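PDB 5JVK: uncharacterized protein from Bacteroides cellulosilyticus, which probably hydrolyses O-glycosidic bonds as an endo-acting glycoside hydrolase of family 39. Local coordinates for residues 28-39 with 74-84. Numbering follows the deposited sequence.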
# COMPACT_ATOMS: atom_id res chain seq x y z
N ALA A 28 -27.28 4.55 -1.43
CA ALA A 28 -27.79 4.99 -2.73
C ALA A 28 -29.04 5.86 -2.62
O ALA A 28 -29.58 6.05 -1.53
CB ALA A 28 -28.06 3.78 -3.61
N LYS A 29 -29.49 6.39 -3.76
CA LYS A 29 -30.72 7.20 -3.85
C LYS A 29 -31.61 6.71 -4.99
O LYS A 29 -31.12 6.33 -6.06
CB LYS A 29 -30.36 8.67 -4.07
CG LYS A 29 -31.54 9.63 -4.00
CD LYS A 29 -31.09 11.08 -4.02
CE LYS A 29 -32.27 12.03 -4.10
NZ LYS A 29 -31.84 13.46 -4.00
N ASN A 30 -32.92 6.72 -4.76
CA ASN A 30 -33.91 6.35 -5.76
C ASN A 30 -34.21 7.57 -6.64
O ASN A 30 -34.74 8.56 -6.15
CB ASN A 30 -35.19 5.86 -5.07
CG ASN A 30 -36.15 5.15 -6.02
OD1 ASN A 30 -36.10 5.33 -7.24
ND2 ASN A 30 -37.04 4.35 -5.45
N LEU A 31 -33.85 7.48 -7.92
CA LEU A 31 -34.19 8.52 -8.91
C LEU A 31 -35.40 8.14 -9.78
O LEU A 31 -35.60 8.74 -10.84
CB LEU A 31 -32.97 8.83 -9.79
CG LEU A 31 -31.69 9.30 -9.09
CD1 LEU A 31 -30.62 9.59 -10.15
CD2 LEU A 31 -31.93 10.52 -8.22
N GLY A 32 -36.20 7.17 -9.34
CA GLY A 32 -37.41 6.76 -10.05
C GLY A 32 -38.59 7.70 -9.84
O GLY A 32 -38.45 8.79 -9.28
N GLU A 33 -39.77 7.26 -10.29
CA GLU A 33 -40.99 8.06 -10.25
C GLU A 33 -42.19 7.21 -9.82
O GLU A 33 -42.27 6.02 -10.14
CB GLU A 33 -41.27 8.68 -11.63
CG GLU A 33 -40.16 9.59 -12.16
CD GLU A 33 -40.39 10.06 -13.58
OE1 GLU A 33 -41.55 10.11 -14.03
OE2 GLU A 33 -39.39 10.38 -14.26
N GLY A 34 -43.12 7.82 -9.09
CA GLY A 34 -44.39 7.18 -8.74
C GLY A 34 -44.27 6.06 -7.72
O GLY A 34 -44.00 6.31 -6.55
N ASN A 35 -44.47 4.82 -8.19
CA ASN A 35 -44.51 3.62 -7.33
C ASN A 35 -43.23 2.76 -7.42
O ASN A 35 -43.23 1.60 -6.98
CB ASN A 35 -45.75 2.78 -7.71
CG ASN A 35 -46.08 1.70 -6.68
OD1 ASN A 35 -46.15 0.52 -7.01
ND2 ASN A 35 -46.27 2.11 -5.43
N MET A 36 -42.15 3.31 -7.97
CA MET A 36 -40.88 2.59 -8.07
C MET A 36 -40.17 2.55 -6.72
O MET A 36 -39.75 3.59 -6.21
CB MET A 36 -39.98 3.25 -9.12
CG MET A 36 -40.53 3.21 -10.54
SD MET A 36 -39.48 4.07 -11.72
CE MET A 36 -40.51 4.05 -13.19
N ARG A 37 -40.06 1.35 -6.14
CA ARG A 37 -39.34 1.13 -4.88
C ARG A 37 -37.92 0.62 -5.16
O ARG A 37 -37.74 -0.26 -6.00
CB ARG A 37 -40.06 0.09 -4.02
CG ARG A 37 -41.39 0.54 -3.43
CD ARG A 37 -41.88 -0.50 -2.42
NE ARG A 37 -43.29 -0.30 -2.04
CZ ARG A 37 -43.74 0.61 -1.18
NH1 ARG A 37 -45.05 0.67 -0.92
NH2 ARG A 37 -42.92 1.46 -0.57
N LEU A 38 -36.94 1.16 -4.43
CA LEU A 38 -35.54 0.71 -4.51
C LEU A 38 -35.20 -0.12 -3.27
O LEU A 38 -35.07 0.42 -2.17
CB LEU A 38 -34.60 1.92 -4.61
CG LEU A 38 -33.09 1.68 -4.64
CD1 LEU A 38 -32.69 0.71 -5.75
CD2 LEU A 38 -32.35 3.00 -4.79
N THR A 39 -35.06 -1.43 -3.46
CA THR A 39 -34.67 -2.35 -2.39
C THR A 39 -33.16 -2.60 -2.45
O THR A 39 -32.60 -2.77 -3.53
CB THR A 39 -35.42 -3.70 -2.50
OG1 THR A 39 -36.83 -3.47 -2.55
CG2 THR A 39 -35.11 -4.61 -1.31
N GLU A 74 -26.52 -5.60 -3.30
CA GLU A 74 -27.46 -5.96 -4.37
C GLU A 74 -28.62 -4.96 -4.37
O GLU A 74 -29.37 -4.88 -3.40
CB GLU A 74 -28.00 -7.38 -4.15
CG GLU A 74 -26.95 -8.47 -4.27
CD GLU A 74 -27.35 -9.78 -3.59
OE1 GLU A 74 -28.56 -10.08 -3.52
OE2 GLU A 74 -26.44 -10.50 -3.13
N LEU A 75 -28.76 -4.21 -5.46
CA LEU A 75 -29.82 -3.19 -5.60
C LEU A 75 -30.83 -3.60 -6.67
O LEU A 75 -30.46 -4.10 -7.73
CB LEU A 75 -29.21 -1.83 -5.95
CG LEU A 75 -28.45 -1.12 -4.82
CD1 LEU A 75 -27.58 -0.00 -5.36
CD2 LEU A 75 -29.41 -0.58 -3.77
N THR A 76 -32.11 -3.36 -6.38
CA THR A 76 -33.22 -3.71 -7.27
C THR A 76 -34.29 -2.61 -7.27
O THR A 76 -34.93 -2.37 -6.25
CB THR A 76 -33.87 -5.05 -6.85
OG1 THR A 76 -32.89 -6.09 -6.87
CG2 THR A 76 -35.03 -5.43 -7.78
N LEU A 77 -34.46 -1.96 -8.42
CA LEU A 77 -35.54 -0.99 -8.63
C LEU A 77 -36.71 -1.70 -9.33
O LEU A 77 -36.50 -2.38 -10.33
CB LEU A 77 -35.05 0.18 -9.49
CG LEU A 77 -36.01 1.36 -9.71
CD1 LEU A 77 -36.49 1.94 -8.39
CD2 LEU A 77 -35.33 2.42 -10.55
N ALA A 78 -37.92 -1.54 -8.79
CA ALA A 78 -39.10 -2.24 -9.31
C ALA A 78 -40.41 -1.51 -9.00
O ALA A 78 -40.54 -0.87 -7.95
CB ALA A 78 -39.15 -3.66 -8.75
N ASP A 79 -41.37 -1.63 -9.91
CA ASP A 79 -42.68 -0.99 -9.77
C ASP A 79 -43.55 -1.76 -8.77
O ASP A 79 -43.87 -1.25 -7.70
CB ASP A 79 -43.37 -0.84 -11.13
CG ASP A 79 -44.65 -0.03 -11.06
OD1 ASP A 79 -45.73 -0.60 -11.35
OD2 ASP A 79 -44.58 1.16 -10.71
N ASN A 80 -43.93 -2.99 -9.14
CA ASN A 80 -44.68 -3.90 -8.26
C ASN A 80 -44.05 -5.29 -8.30
O ASN A 80 -43.59 -5.80 -7.28
CB ASN A 80 -46.16 -3.96 -8.67
CG ASN A 80 -46.91 -2.68 -8.34
OD1 ASN A 80 -47.42 -2.00 -9.24
ND2 ASN A 80 -46.98 -2.35 -7.06
N GLU A 81 -44.06 -5.90 -9.49
CA GLU A 81 -43.32 -7.14 -9.76
C GLU A 81 -42.54 -7.03 -11.08
O GLU A 81 -42.19 -8.05 -11.68
CB GLU A 81 -44.30 -8.32 -9.80
CG GLU A 81 -45.15 -8.47 -8.54
CD GLU A 81 -46.02 -9.71 -8.55
OE1 GLU A 81 -46.61 -10.03 -9.61
OE2 GLU A 81 -46.13 -10.37 -7.49
N ASN A 82 -42.24 -5.80 -11.51
CA ASN A 82 -41.57 -5.51 -12.78
C ASN A 82 -40.22 -4.88 -12.48
O ASN A 82 -40.14 -3.70 -12.14
CB ASN A 82 -42.41 -4.54 -13.62
CG ASN A 82 -43.63 -5.20 -14.24
OD1 ASN A 82 -44.19 -6.16 -13.70
ND2 ASN A 82 -44.07 -4.67 -15.38
N ILE A 83 -39.16 -5.68 -12.61
CA ILE A 83 -37.79 -5.23 -12.30
C ILE A 83 -37.32 -4.25 -13.38
O ILE A 83 -36.98 -4.66 -14.49
CB ILE A 83 -36.82 -6.43 -12.17
CG1 ILE A 83 -37.21 -7.31 -10.97
CG2 ILE A 83 -35.37 -5.95 -12.02
CD1 ILE A 83 -36.65 -8.72 -11.02
N ILE A 84 -37.29 -2.96 -13.04
CA ILE A 84 -36.93 -1.89 -13.98
C ILE A 84 -35.42 -1.81 -14.19
O ILE A 84 -34.95 -1.77 -15.32
CB ILE A 84 -37.49 -0.53 -13.50
CG1 ILE A 84 -39.02 -0.55 -13.53
CG2 ILE A 84 -36.97 0.62 -14.37
CD1 ILE A 84 -39.67 0.46 -12.62
O HOH W 1 -32.23 -5.76 -3.94
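Ala-28, in strand 23-30, turns its CB toward Leu-75 CD1 on strand 69-78, a methyl contact of 4.2 Å; Leu-61 and Leu-13 also border this leucine. The buried Asn-30 comes next. A chi1 of -167° swings CG away from the backbone N, and the side chain crosses that of Leu-77 at about a right angle, OD1 3.6 Å from Leu-77 CD1. Asn-30 OD1 accepts from Gly-32 N at 2.8 Å, closing an Asx turn, while ND2 gives one bond to Met-36 O, from above that carbonyl's plane, and another to Ala-55 O. Replacement by alanine is likely to leave Gly-32 N and the carbonyls of Met-36 and Ala-55 without these mates and to open a gap over Leu-77 CD1. Beyond the type II' turn from Glu-33 to Met-36, the extended Met-36 side chain crosses Ile-84 at about a right angle, with its CG 3.6 Å from Ile-84 CD1 and SD and CE hardly farther; its CB rests on Leu-77 CD1. Arg-37 and Ala-78 form a hydrogen-bonded antiparallel pair, with Arg-37 N to Ala-78 O at 2.9 Å. Leu-38 faces inward beside Leu-77 in a non-hydrogen-bonded pair, its CD1 4.0 Å from Leu-75 CD2. Thr-39 pairs with Thr-76 through two backbone bonds, and a water donates to both Thr-39 O and Glu-74 O. The loop 31-36 thus carries the chain from one sheet to the other; Leu-38 and Leu-75 pack against Leu-61 of strand 60-65, and Leu-75 also against strand 11-13: a beta-sandwich arrangement, ahead of the eight-stranded barrel.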